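Local coordinates for mannose-6-phosphate isomerase (PDB 2QH5), which probably makes GDP-mannose and diphosphate from mannose 1-phosphate and GTP, the chain here being its N-terminal nucleotidyltransferase domain, at residues K28-L33 / Y63-E68; L42-N47 / D52-V57; D146-E151 / E177-G182. One frame throughout, in Å; residues are numbered along the deposited sequence.

Interaction 1 (K28-L33 / Y63-E68)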
ATOM      1  N   LYS A  28       9.160  14.382   2.340  1.00105.85           N
ATOM      2  CA  LYS A  28       8.937  14.891   0.985  1.00102.61           C
ATOM      3  C   LYS A  28       7.479  14.924   0.512  1.00 96.65           C
ATOM      4  O   LYS A  28       7.081  15.850  -0.198  1.00 95.60           O
ATOM      5  CB  LYS A  28       9.809  14.123  -0.020  1.00103.67           C
ATOM      6  CG  LYS A  28      11.308  14.135   0.309  1.00106.40           C
ATOM      7  CD  LYS A  28      12.167  13.672  -0.874  1.00106.82           C
ATOM      8  CE  LYS A  28      12.432  14.807  -1.866  1.00109.57           C
ATOM      9  NZ  LYS A  28      13.171  14.361  -3.084  1.00108.20           N
ATOM     10  N   GLN A  29       6.686  13.932   0.914  1.00 90.50           N
ATOM     11  CA  GLN A  29       5.307  13.801   0.431  1.00 84.64           C
ATOM     12  C   GLN A  29       4.321  14.810   1.020  1.00 83.77           C
ATOM     13  O   GLN A  29       3.140  14.785   0.679  1.00 82.31           O
ATOM     14  CB  GLN A  29       4.772  12.381   0.652  1.00 83.60           C
ATOM     15  CG  GLN A  29       4.398  12.055   2.097  1.00 81.55           C
ATOM     16  CD  GLN A  29       5.242  10.949   2.684  1.00 79.20           C
ATOM     17  OE1 GLN A  29       5.116   9.790   2.289  1.00 88.99           O
ATOM     18  NE2 GLN A  29       6.096  11.292   3.637  1.00 72.28           N
ATOM     19  N   PHE A  30       4.796  15.692   1.895  1.00 83.01           N
ATOM     20  CA  PHE A  30       3.921  16.682   2.519  1.00 84.09           C
ATOM     21  C   PHE A  30       4.050  18.081   1.924  1.00 88.27           C
ATOM     22  O   PHE A  30       3.241  18.961   2.221  1.00 88.84           O
ATOM     23  CB  PHE A  30       4.147  16.718   4.028  1.00 81.83           C
ATOM     24  CG  PHE A  30       3.654  15.492   4.732  1.00 75.42           C
ATOM     25  CD1 PHE A  30       2.287  15.276   4.901  1.00 67.94           C
ATOM     26  CD2 PHE A  30       4.551  14.549   5.213  1.00 67.05           C
ATOM     27  CE1 PHE A  30       1.822  14.143   5.542  1.00 68.35           C
ATOM     28  CE2 PHE A  30       4.095  13.410   5.856  1.00 67.64           C
ATOM     29  CZ  PHE A  30       2.727  13.206   6.025  1.00 73.09           C
ATOM     30  N   LEU A  31       5.057  18.272   1.076  1.00 90.57           N
ATOM     31  CA  LEU A  31       5.331  19.577   0.477  1.00 91.69           C
ATOM     32  C   LEU A  31       4.306  19.947  -0.585  1.00 92.38           C
ATOM     33  O   LEU A  31       4.090  19.199  -1.536  1.00 92.05           O
ATOM     34  CB  LEU A  31       6.742  19.602  -0.107  1.00 91.96           C
ATOM     35  CG  LEU A  31       7.861  19.555   0.938  1.00 94.50           C
ATOM     36  CD1 LEU A  31       9.165  19.059   0.323  1.00 91.85           C
ATOM     37  CD2 LEU A  31       8.038  20.924   1.605  1.00 97.68           C
ATOM     38  N   LYS A  32       3.694  21.117  -0.417  1.00 95.84           N
ATOM     39  CA  LYS A  32       2.561  21.543  -1.246  1.00100.92           C
ATOM     40  C   LYS A  32       2.990  22.148  -2.594  1.00105.27           C
ATOM     41  O   LYS A  32       2.429  23.154  -3.048  1.00106.64           O
ATOM     42  CB  LYS A  32       1.679  22.532  -0.471  1.00 99.21           C
ATOM     43  CG  LYS A  32       1.486  22.186   0.999  1.00 95.83           C
ATOM     44  CD  LYS A  32       0.302  22.919   1.610  1.00 95.70           C
ATOM     45  CE  LYS A  32      -1.019  22.379   1.078  1.00 93.55           C
ATOM     46  NZ  LYS A  32      -2.161  22.627   1.995  1.00 87.79           N
ATOM     47  N   LEU A  33       3.961  21.506  -3.238  1.00105.99           N
ATOM     48  CA  LEU A  33       4.614  22.052  -4.425  1.00106.39           C
ATOM     49  C   LEU A  33       3.814  21.899  -5.723  1.00106.77           C
ATOM     50  O   LEU A  33       3.846  22.784  -6.582  1.00108.75           O
ATOM     51  CB  LEU A  33       6.014  21.442  -4.578  1.00105.49           C
ATOM     52  CG  LEU A  33       7.201  22.222  -3.992  1.00108.52           C
ATOM     53  CD1 LEU A  33       7.037  22.549  -2.508  1.00110.81           C
ATOM     54  CD2 LEU A  33       8.509  21.481  -4.232  1.00108.02           C
ATOM     55  N   TYR A  63       1.385  13.486  12.310  1.00 54.56           N
ATOM     56  CA  TYR A  63      -0.074  13.369  12.388  1.00 51.65           C
ATOM     57  C   TYR A  63      -0.758  14.691  12.046  1.00 54.79           C
ATOM     58  O   TYR A  63      -1.561  14.759  11.111  1.00 59.23           O
ATOM     59  CB  TYR A  63      -0.537  12.861  13.766  1.00 51.48           C
ATOM     60  CG  TYR A  63      -2.040  12.968  13.950  1.00 56.13           C
ATOM     61  CD1 TYR A  63      -2.602  13.927  14.788  1.00 60.45           C
ATOM     62  CD2 TYR A  63      -2.903  12.129  13.255  1.00 58.61           C
ATOM     63  CE1 TYR A  63      -3.988  14.035  14.932  1.00 55.29           C
ATOM     64  CE2 TYR A  63      -4.277  12.229  13.396  1.00 51.74           C
ATOM     65  CZ  TYR A  63      -4.815  13.175  14.234  1.00 52.21           C
ATOM     66  OH  TYR A  63      -6.181  13.258  14.364  1.00 51.83           O
ATOM     67  N   PHE A  64      -0.413  15.742  12.787  1.00 55.85           N
ATOM     68  CA  PHE A  64      -1.075  17.039  12.650  1.00 55.06           C
ATOM     69  C   PHE A  64      -0.763  17.745  11.335  1.00 55.77           C
ATOM     70  O   PHE A  64      -1.584  18.515  10.829  1.00 57.38           O
ATOM     71  CB  PHE A  64      -0.766  17.928  13.855  1.00 55.09           C
ATOM     72  CG  PHE A  64      -1.293  17.374  15.150  1.00 45.67           C
ATOM     73  CD1 PHE A  64      -2.601  17.653  15.566  1.00 38.71           C
ATOM     74  CD2 PHE A  64      -0.491  16.550  15.939  1.00 33.66           C
ATOM     75  CE1 PHE A  64      -3.093  17.126  16.755  1.00 24.41           C
ATOM     76  CE2 PHE A  64      -0.961  16.012  17.134  1.00 49.39           C
ATOM     77  CZ  PHE A  64      -2.275  16.300  17.544  1.00 49.38           C
ATOM     78  N   LEU A  65       0.417  17.467  10.784  1.00 54.14           N
ATOM     79  CA  LEU A  65       0.759  17.886   9.428  1.00 53.18           C
ATOM     80  C   LEU A  65      -0.178  17.230   8.393  1.00 55.69           C
ATOM     81  O   LEU A  65      -0.756  17.913   7.537  1.00 59.35           O
ATOM     82  CB  LEU A  65       2.233  17.562   9.136  1.00 56.62           C
ATOM     83  CG  LEU A  65       2.847  17.966   7.794  1.00 53.41           C
ATOM     84  CD1 LEU A  65       2.555  19.420   7.481  1.00 61.42           C
ATOM     85  CD2 LEU A  65       4.344  17.715   7.813  1.00 48.99           C
ATOM     86  N   ALA A  66      -0.334  15.910   8.495  1.00 54.01           N
ATOM     87  CA  ALA A  66      -1.213  15.146   7.622  1.00 55.21           C
ATOM     88  C   ALA A  66      -2.669  15.609   7.733  1.00 60.55           C
ATOM     89  O   ALA A  66      -3.330  15.864   6.723  1.00 57.97           O
ATOM     90  CB  ALA A  66      -1.101  13.670   7.950  1.00 54.10           C
ATOM     91  N   LEU A  67      -3.148  15.727   8.970  1.00 64.34           N
ATOM     92  CA  LEU A  67      -4.529  16.095   9.255  1.00 69.87           C
ATOM     93  C   LEU A  67      -4.840  17.494   8.729  1.00 74.12           C
ATOM     94  O   LEU A  67      -5.968  17.773   8.316  1.00 77.17           O
ATOM     95  CB  LEU A  67      -4.774  16.036  10.761  1.00 68.08           C
ATOM     96  CG  LEU A  67      -6.069  15.479  11.359  1.00 71.07           C
ATOM     97  CD1 LEU A  67      -6.246  16.083  12.742  1.00 69.27           C
ATOM     98  CD2 LEU A  67      -7.318  15.725  10.515  1.00 69.12           C
ATOM     99  N   GLU A  68      -3.830  18.360   8.736  1.00 78.09           N
ATOM    100  CA  GLU A  68      -3.970  19.724   8.232  1.00 83.59           C
ATOM    101  C   GLU A  68      -4.183  19.757   6.723  1.00 82.79           C
ATOM    102  O   GLU A  68      -4.983  20.550   6.220  1.00 85.33           O
ATOM    103  CB  GLU A  68      -2.736  20.552   8.597  1.00 84.31           C
ATOM    104  CG  GLU A  68      -2.926  22.059   8.504  1.00 88.54           C
ATOM    105  CD  GLU A  68      -1.768  22.824   9.118  1.00 91.80           C
ATOM    106  OE1 GLU A  68      -1.971  23.446  10.185  1.00 98.73           O
ATOM    107  OE2 GLU A  68      -0.653  22.791   8.549  1.00 98.22           O
TER
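Phe30 is the residue of 28-33 that meets the helix 63-68, and it touches Leu65 and Ala66. The chain arrives through a short 3-10 turn, 28-30. Lys28 is the lysine that ends the glycine-rich signature of sugar nucleotidyltransferases. Gln29 follows and shares a backbone hydrogen bond with Phe40. At Phe30 the CA-CB bond points at the helix. CG lies anti to the carbonyl carbon (chi1 -70°), which carries the ring out to the helix. The CB end of the ring meets the leucine: Phe30 CG is 3.9 Å from Leu65 CD2. Farther out, Phe30 CE1 is 3.8 Å from Ala66 CB and just as close to Ala66 CA. The ring thus reaches the helix backbone where alanine offers only a methyl. Both approaches to the ring are oblique. After Phe30 the chain continues as loop. Lys32 NZ stays 6.7 Å from Glu68 OE2, too far for an ion pair. Phe40 also meets the Phe30 ring, and Ala66 touches Phe81 of strand 78-84. The contact between the segments is therefore apolar. It rests on van der Waals contact and burial, with nothing polar to fix its direction.

Interaction 2 (L42-N47 / D52-V57); sequences LSFKRN and DETLIV
Phe44 and Thr54 mark the closest approach of the two backbones, with the Phe44 CA atom 8.4 Å from the Thr54 CA atom. Segment 42-47 is helical, and 53-57 is the start of a strand. Side chains and one water bridge the gap. Thr54 and Ile56 alternate along the strand and both point their CB toward the helix. Phe44 sets out along the flank, but CG anti to the backbone N (chi1 178°) brings the ring across. Two ring carbons, CE2 and CD2, do the touching, approached obliquely. Phe44 CE2 lies 3.8 Å from Thr54 OG1, and Thr54 CG2 is almost as near. The next carbon, Phe44 CD2, is 4.0 Å from Ile56 CD1, with the two side chains crossing at about a right angle. Thr54 OG1 also donates to the water at 2.6 Å. The water in turn donates to Phe44 O at 3.2 Å, so a buried hydroxyl and a helix carbonyl are joined. One turn on, Asn47 ND2 bonds Ser43 O at 2.9 Å, nearly straight at 162° and in the carbonyl plane. This helix forms the crossover of a beta-alpha-beta unit, whose parallel strands 5-10 and 53-59 are neighbours in the sheet. Phe44 also rests on Leu9 of strand 5-10 and Val79 of strand 78-84, while Leu55 and Val57 meet helix 90-99.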
ATOM      1  N   LEU A  42      -2.989  14.681  -2.810  1.00 70.69           N
ATOM      2  CA  LEU A  42      -3.334  14.181  -4.138  1.00 68.16           C
ATOM      3  C   LEU A  42      -3.689  12.696  -4.071  1.00 67.84           C
ATOM      4  O   LEU A  42      -4.731  12.279  -4.598  1.00 66.98           O
ATOM      5  CB  LEU A  42      -2.178  14.417  -5.112  1.00 69.19           C
ATOM      6  CG  LEU A  42      -2.245  15.527  -6.174  1.00 65.19           C
ATOM      7  CD1 LEU A  42      -3.474  16.457  -6.077  1.00 51.16           C
ATOM      8  CD2 LEU A  42      -0.940  16.309  -6.147  1.00 58.72           C
ATOM      9  N   SER A  43      -2.824  11.919  -3.409  1.00 63.22           N
ATOM     10  CA  SER A  43      -3.045  10.491  -3.180  1.00 57.02           C
ATOM     11  C   SER A  43      -4.295  10.232  -2.336  1.00 56.49           C
ATOM     12  O   SER A  43      -5.009   9.258  -2.562  1.00 55.42           O
ATOM     13  CB  SER A  43      -1.831   9.856  -2.508  1.00 56.14           C
ATOM     14  OG  SER A  43      -0.689   9.872  -3.349  1.00 60.60           O
ATOM     15  N   PHE A  44      -4.559  11.107  -1.370  1.00 57.57           N
ATOM     16  CA  PHE A  44      -5.755  10.984  -0.549  1.00 58.09           C
ATOM     17  C   PHE A  44      -7.009  11.170  -1.391  1.00 60.25           C
ATOM     18  O   PHE A  44      -7.903  10.321  -1.378  1.00 59.95           O
ATOM     19  CB  PHE A  44      -5.757  11.979   0.630  1.00 53.92           C
ATOM     20  CG  PHE A  44      -7.008  11.902   1.457  1.00 45.67           C
ATOM     21  CD1 PHE A  44      -8.027  12.828   1.295  1.00 41.79           C
ATOM     22  CD2 PHE A  44      -7.195  10.864   2.349  1.00 36.46           C
ATOM     23  CE1 PHE A  44      -9.212  12.717   2.028  1.00 42.29           C
ATOM     24  CE2 PHE A  44      -8.377  10.753   3.088  1.00 42.24           C
ATOM     25  CZ  PHE A  44      -9.381  11.681   2.927  1.00 39.42           C
ATOM     26  N   LYS A  45      -7.047  12.287  -2.120  1.00 66.99           N
ATOM     27  CA  LYS A  45      -8.213  12.717  -2.902  1.00 72.51           C
ATOM     28  C   LYS A  45      -8.578  11.703  -3.978  1.00 68.03           C
ATOM     29  O   LYS A  45      -9.755  11.389  -4.172  1.00 68.61           O
ATOM     30  CB  LYS A  45      -7.940  14.088  -3.542  1.00 73.82           C
ATOM     31  CG  LYS A  45      -9.127  14.728  -4.266  1.00 81.80           C
ATOM     32  CD  LYS A  45      -8.699  15.965  -5.063  1.00 81.44           C
ATOM     33  CE  LYS A  45      -9.903  16.694  -5.665  1.00 87.91           C
ATOM     34  NZ  LYS A  45      -9.492  17.844  -6.528  1.00 83.70           N
ATOM     35  N   ARG A  46      -7.552  11.197  -4.662  1.00 63.45           N
ATOM     36  CA  ARG A  46      -7.718  10.256  -5.770  1.00 63.11           C
ATOM     37  C   ARG A  46      -8.383   8.940  -5.368  1.00 64.98           C
ATOM     38  O   ARG A  46      -9.210   8.423  -6.118  1.00 66.52           O
ATOM     39  CB  ARG A  46      -6.377  10.052  -6.484  1.00 62.05           C
ATOM     40  CG  ARG A  46      -5.944   8.629  -6.739  1.00 60.72           C
ATOM     41  CD  ARG A  46      -4.664   8.568  -7.577  1.00 66.16           C
ATOM     42  NE  ARG A  46      -3.717   9.652  -7.303  1.00 67.83           N
ATOM     43  CZ  ARG A  46      -2.538   9.500  -6.703  1.00 74.12           C
ATOM     44  NH1 ARG A  46      -2.132   8.302  -6.292  1.00 70.06           N
ATOM     45  NH2 ARG A  46      -1.757  10.556  -6.510  1.00 75.32           N
ATOM     46  N   ASN A  47      -8.061   8.431  -4.174  1.00 61.87           N
ATOM     47  CA  ASN A  47      -8.650   7.180  -3.678  1.00 55.37           C
ATOM     48  C   ASN A  47      -9.900   7.330  -2.824  1.00 57.59           C
ATOM     49  O   ASN A  47     -10.666   6.381  -2.688  1.00 58.35           O
ATOM     50  CB  ASN A  47      -7.621   6.373  -2.905  1.00 51.21           C
ATOM     51  CG  ASN A  47      -6.475   5.914  -3.773  1.00 50.42           C
ATOM     52  OD1 ASN A  47      -6.570   4.896  -4.458  1.00 52.18           O
ATOM     53  ND2 ASN A  47      -5.378   6.658  -3.742  1.00 43.87           N
ATOM     54  N   ASP A  52     -14.883   3.520   0.775  1.00 62.81           N
ATOM     55  CA  ASP A  52     -15.841   3.772   1.869  1.00 68.87           C
ATOM     56  C   ASP A  52     -15.224   4.401   3.135  1.00 71.94           C
ATOM     57  O   ASP A  52     -15.852   5.237   3.796  1.00 73.45           O
ATOM     58  CB  ASP A  52     -16.569   2.482   2.260  1.00 70.46           C
ATOM     59  CG  ASP A  52     -17.399   1.911   1.129  1.00 80.87           C
ATOM     60  OD1 ASP A  52     -17.686   2.644   0.156  1.00 84.42           O
ATOM     61  OD2 ASP A  52     -17.768   0.721   1.215  1.00 91.12           O
ATOM     62  N   GLU A  53     -14.015   3.963   3.482  1.00 70.81           N
ATOM     63  CA  GLU A  53     -13.270   4.482   4.626  1.00 65.70           C
ATOM     64  C   GLU A  53     -11.811   4.595   4.234  1.00 63.72           C
ATOM     65  O   GLU A  53     -11.308   3.762   3.484  1.00 65.74           O
ATOM     66  CB  GLU A  53     -13.353   3.519   5.807  1.00 64.89           C
ATOM     67  CG  GLU A  53     -14.726   3.347   6.440  1.00 67.89           C
ATOM     68  CD  GLU A  53     -14.681   2.479   7.697  1.00 74.80           C
ATOM     69  OE1 GLU A  53     -15.749   2.273   8.314  1.00 84.28           O
ATOM     70  OE2 GLU A  53     -13.582   2.005   8.074  1.00 79.68           O
ATOM     71  N   THR A  54     -11.123   5.617   4.735  1.00 59.32           N
ATOM     72  CA  THR A  54      -9.670   5.654   4.615  1.00 56.02           C
ATOM     73  C   THR A  54      -9.024   5.366   5.968  1.00 55.01           C
ATOM     74  O   THR A  54      -9.561   5.733   7.014  1.00 58.72           O
ATOM     75  CB  THR A  54      -9.169   6.982   4.016  1.00 52.89           C
ATOM     76  OG1 THR A  54      -9.890   7.244   2.808  1.00 54.88           O
ATOM     77  CG2 THR A  54      -7.677   6.917   3.686  1.00 49.80           C
ATOM     78  N   LEU A  55      -7.911   4.641   5.934  1.00 48.94           N
ATOM     79  CA  LEU A  55      -7.031   4.491   7.073  1.00 41.29           C
ATOM     80  C   LEU A  55      -5.684   5.001   6.640  1.00 41.91           C
ATOM     81  O   LEU A  55      -5.045   4.419   5.769  1.00 50.04           O
ATOM     82  CB  LEU A  55      -6.917   3.028   7.520  1.00 43.67           C
ATOM     83  CG  LEU A  55      -5.996   2.722   8.717  1.00 38.79           C
ATOM     84  CD1 LEU A  55      -6.346   3.591   9.906  1.00 34.61           C
ATOM     85  CD2 LEU A  55      -6.076   1.249   9.113  1.00 40.40           C
ATOM     86  N   ILE A  56      -5.274   6.114   7.238  1.00 46.31           N
ATOM     87  CA  ILE A  56      -3.984   6.732   6.981  1.00 38.58           C
ATOM     88  C   ILE A  56      -2.999   6.203   7.999  1.00 43.82           C
ATOM     89  O   ILE A  56      -3.234   6.276   9.207  1.00 41.60           O
ATOM     90  CB  ILE A  56      -4.077   8.247   7.134  1.00 43.40           C
ATOM     91  CG1 ILE A  56      -5.364   8.756   6.460  1.00 39.71           C
ATOM     92  CG2 ILE A  56      -2.810   8.915   6.630  1.00 40.97           C
ATOM     93  CD1 ILE A  56      -5.215  10.058   5.749  1.00 46.30           C
ATOM     94  N   VAL A  57      -1.916   5.622   7.512  1.00 42.63           N
ATOM     95  CA  VAL A  57      -0.872   5.187   8.404  1.00 44.57           C
ATOM     96  C   VAL A  57       0.369   6.073   8.221  1.00 49.26           C
ATOM     97  O   VAL A  57       0.951   6.122   7.151  1.00 47.49           O
ATOM     98  CB  VAL A  57      -0.634   3.632   8.353  1.00 46.86           C
ATOM     99  CG1 VAL A  57      -1.287   2.992   7.139  1.00 43.95           C
ATOM    100  CG2 VAL A  57       0.838   3.259   8.503  1.00 37.00           C
TER
HETATM  101  O   HOH W   1      -8.597   7.892   0.598  1.00 43.27           O

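Interaction 3 (D146-E151 / E177-G182); sequences DKPNTE and EFQKSG
Gln179 reaches from its helix to Pro148 and Asp146, and its amide carries the whole contact. Gln179 and Pro148 cross at about a right angle. The glutamine leaves the helix with CG anti to the backbone N (chi1 -173°) and then bends at chi2, 75°. The bend puts both ends of the amide against the loop. The oxygen comes over the proline: Gln179 OE1 is 3.3 Å from Pro148 CB and 3.4 Å from Pro148 CG. Pro148 CD is a little farther off. The nitrogen end turns to the backbone before the proline. Gln179 NE2 gives a hydrogen bond to Asp146 O at 3.1 Å. This bond is weak, because its N-H...O angle is only 122°. OE1 is buried by the contact and has no hydrogen-bond partner in the model, so across this contact the amide has one weak bond and its packing on the proline.

The loop is shaped by local bonds. Pro148 is the centre of an inverse gamma turn, with a weak bond from Asn149 N to Lys147 O at 3.0 Å. Just before it, Asp146 OD1 takes the N-H of Lys147 at 2.8 Å with its anti lone pair. These local bonds probably help to set the Asp146 carbonyl and the proline ring toward the glutamine.

The contact lies at the surface. It joins the loop between strands 138-144 and 153-156 to the last turns of helix 172-181, which Gly182 leaves with positive phi. Pro148 also touches Ile176, and Thr150 touches Leu172 and Ala175, so the loop runs along this helix. Phe178, next to Gln179, stacks on Phe184 and rests on Arg165 and Ile167 of strand 165-168.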
ATOM      1  N   ASP A 146      10.884   1.949 -18.656  1.00114.49           N
ATOM      2  CA  ASP A 146      11.737   2.652 -19.614  1.00117.03           C
ATOM      3  C   ASP A 146      13.198   2.677 -19.141  1.00117.13           C
ATOM      4  O   ASP A 146      14.083   2.152 -19.821  1.00116.08           O
ATOM      5  CB  ASP A 146      11.207   4.061 -19.952  1.00118.14           C
ATOM      6  CG  ASP A 146      10.513   4.738 -18.779  1.00119.59           C
ATOM      7  OD1 ASP A 146      11.137   4.883 -17.706  1.00121.12           O
ATOM      8  OD2 ASP A 146       9.341   5.144 -18.944  1.00117.07           O
ATOM      9  N   LYS A 147      13.437   3.266 -17.970  1.00116.91           N
ATOM     10  CA  LYS A 147      14.779   3.321 -17.388  1.00116.92           C
ATOM     11  C   LYS A 147      14.944   2.287 -16.272  1.00115.49           C
ATOM     12  O   LYS A 147      14.368   2.435 -15.193  1.00114.67           O
ATOM     13  CB  LYS A 147      15.099   4.728 -16.867  1.00118.41           C
ATOM     14  CG  LYS A 147      15.405   5.766 -17.951  1.00120.35           C
ATOM     15  CD  LYS A 147      14.158   6.523 -18.416  1.00121.15           C
ATOM     16  CE  LYS A 147      13.567   7.390 -17.305  1.00122.27           C
ATOM     17  NZ  LYS A 147      14.548   8.362 -16.741  1.00120.19           N
ATOM     18  N   PRO A 148      15.737   1.234 -16.534  1.00114.48           N
ATOM     19  CA  PRO A 148      15.927   0.122 -15.596  1.00115.13           C
ATOM     20  C   PRO A 148      16.784   0.436 -14.354  1.00115.52           C
ATOM     21  O   PRO A 148      18.000   0.218 -14.366  1.00116.19           O
ATOM     22  CB  PRO A 148      16.597  -0.956 -16.460  1.00115.56           C
ATOM     23  CG  PRO A 148      17.244  -0.221 -17.576  1.00113.91           C
ATOM     24  CD  PRO A 148      16.487   1.051 -17.790  1.00113.49           C
ATOM     25  N   ASN A 149      16.144   0.923 -13.289  1.00114.35           N
ATOM     26  CA  ASN A 149      16.831   1.123 -12.003  1.00112.26           C
ATOM     27  C   ASN A 149      16.522   0.013 -10.989  1.00110.57           C
ATOM     28  O   ASN A 149      15.420  -0.539 -10.973  1.00110.18           O
ATOM     29  CB  ASN A 149      16.551   2.515 -11.415  1.00112.17           C
ATOM     30  CG  ASN A 149      15.136   2.661 -10.882  1.00108.36           C
ATOM     31  OD1 ASN A 149      14.898   2.517  -9.681  1.00103.18           O
ATOM     32  ND2 ASN A 149      14.193   2.951 -11.771  1.00105.02           N
ATOM     33  N   THR A 150      17.499  -0.295 -10.143  1.00109.30           N
ATOM     34  CA  THR A 150      17.460  -1.500  -9.308  1.00108.85           C
ATOM     35  C   THR A 150      16.874  -1.309  -7.908  1.00107.98           C
ATOM     36  O   THR A 150      17.037  -2.168  -7.038  1.00104.84           O
ATOM     37  CB  THR A 150      18.859  -2.123  -9.173  1.00109.41           C
ATOM     38  OG1 THR A 150      19.764  -1.164  -8.612  1.00109.26           O
ATOM     39  CG2 THR A 150      19.368  -2.560 -10.530  1.00109.76           C
ATOM     40  N   GLU A 151      16.196  -0.185  -7.696  1.00108.79           N
ATOM     41  CA  GLU A 151      15.534   0.084  -6.424  1.00109.77           C
ATOM     42  C   GLU A 151      14.100  -0.440  -6.442  1.00107.81           C
ATOM     43  O   GLU A 151      13.477  -0.599  -5.391  1.00106.99           O
ATOM     44  CB  GLU A 151      15.551   1.584  -6.115  1.00110.76           C
ATOM     45  CG  GLU A 151      16.920   2.126  -5.702  1.00114.23           C
ATOM     46  CD  GLU A 151      17.007   3.643  -5.779  1.00113.96           C
ATOM     47  OE1 GLU A 151      16.856   4.203  -6.890  1.00112.50           O
ATOM     48  OE2 GLU A 151      17.240   4.275  -4.726  1.00117.69           O
ATOM     49  N   GLU A 177      19.050  -7.234 -18.294  1.00123.54           N
ATOM     50  CA  GLU A 177      18.755  -8.491 -18.977  1.00122.76           C
ATOM     51  C   GLU A 177      17.248  -8.680 -19.145  1.00121.86           C
ATOM     52  O   GLU A 177      16.788  -9.182 -20.172  1.00121.84           O
ATOM     53  CB  GLU A 177      19.357  -9.663 -18.202  1.00123.38           C
ATOM     54  CG  GLU A 177      19.488 -10.944 -19.003  1.00128.05           C
ATOM     55  CD  GLU A 177      20.446 -11.932 -18.365  1.00131.34           C
ATOM     56  OE1 GLU A 177      20.372 -12.134 -17.131  1.00131.76           O
ATOM     57  OE2 GLU A 177      21.272 -12.510 -19.103  1.00132.42           O
ATOM     58  N   PHE A 178      16.489  -8.265 -18.132  1.00120.91           N
ATOM     59  CA  PHE A 178      15.028  -8.314 -18.173  1.00118.80           C
ATOM     60  C   PHE A 178      14.457  -7.113 -18.930  1.00119.47           C
ATOM     61  O   PHE A 178      13.253  -7.044 -19.192  1.00120.26           O
ATOM     62  CB  PHE A 178      14.438  -8.384 -16.757  1.00116.60           C
ATOM     63  CG  PHE A 178      14.822  -9.627 -15.987  1.00113.92           C
ATOM     64  CD1 PHE A 178      15.007 -10.847 -16.634  1.00113.67           C
ATOM     65  CD2 PHE A 178      14.967  -9.582 -14.604  1.00113.06           C
ATOM     66  CE1 PHE A 178      15.353 -11.989 -15.919  1.00114.17           C
ATOM     67  CE2 PHE A 178      15.312 -10.719 -13.880  1.00112.20           C
ATOM     68  CZ  PHE A 178      15.504 -11.924 -14.539  1.00114.55           C
ATOM     69  N   GLN A 179      15.333  -6.166 -19.264  1.00120.14           N
ATOM     70  CA  GLN A 179      14.985  -5.040 -20.123  1.00121.49           C
ATOM     71  C   GLN A 179      14.769  -5.537 -21.550  1.00121.48           C
ATOM     72  O   GLN A 179      13.744  -5.244 -22.171  1.00119.19           O
ATOM     73  CB  GLN A 179      16.101  -3.988 -20.093  1.00121.46           C
ATOM     74  CG  GLN A 179      15.782  -2.691 -20.823  1.00123.55           C
ATOM     75  CD  GLN A 179      14.816  -1.813 -20.051  1.00126.98           C
ATOM     76  OE1 GLN A 179      14.626  -1.992 -18.849  1.00127.13           O
ATOM     77  NE2 GLN A 179      14.202  -0.858 -20.740  1.00127.85           N
ATOM     78  N   LYS A 180      15.747  -6.298 -22.044  1.00122.20           N
ATOM     79  CA  LYS A 180      15.735  -6.862 -23.394  1.00122.21           C
ATOM     80  C   LYS A 180      14.663  -7.944 -23.560  1.00121.64           C
ATOM     81  O   LYS A 180      14.040  -8.051 -24.620  1.00123.62           O
ATOM     82  CB  LYS A 180      17.118  -7.436 -23.735  1.00122.11           C
ATOM     83  CG  LYS A 180      17.257  -7.965 -25.161  1.00123.62           C
ATOM     84  CD  LYS A 180      18.369  -8.997 -25.267  1.00122.95           C
ATOM     85  CE  LYS A 180      18.356  -9.678 -26.628  1.00122.48           C
ATOM     86  NZ  LYS A 180      19.364 -10.771 -26.711  1.00121.40           N
ATOM     87  N   SER A 181      14.453  -8.733 -22.505  1.00118.29           N
ATOM     88  CA  SER A 181      13.511  -9.854 -22.526  1.00114.48           C
ATOM     89  C   SER A 181      12.069  -9.471 -22.885  1.00112.60           C
ATOM     90  O   SER A 181      11.421 -10.159 -23.676  1.00114.13           O
ATOM     91  CB  SER A 181      13.533 -10.587 -21.183  1.00114.60           C
ATOM     92  OG  SER A 181      14.608 -11.503 -21.113  1.00115.25           O
ATOM     93  N   GLY A 182      11.573  -8.381 -22.305  1.00108.41           N
ATOM     94  CA  GLY A 182      10.186  -7.964 -22.514  1.00102.40           C
ATOM     95  C   GLY A 182       9.220  -8.739 -21.635  1.00 98.38           C
ATOM     96  O   GLY A 182       9.525  -9.845 -21.182  1.00 97.82           O
TER

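Overall arrangement
From the N terminus, after strand 5-10 and an unmodelled stretch, 13-25, comes the loop 28-33, where interaction 1 opens. Helix 39-48 follows, then strand 53-59. Interaction 2 joins these two, closing a short loop nested inside the larger one. Helix 63-69 then closes interaction 1 back on 28-33. The two contacts have centres about 13 Å apart and do not touch. Interaction 1 ties the loop to helix 63-69; interaction 2 ties the crossover helix to a strand of the parallel part of the sheet. Interaction 3 comes later, in series with both. Its centre is about 31 Å from that of interaction 2, across the chain's centre, and it fastens a loop to helix 172-181.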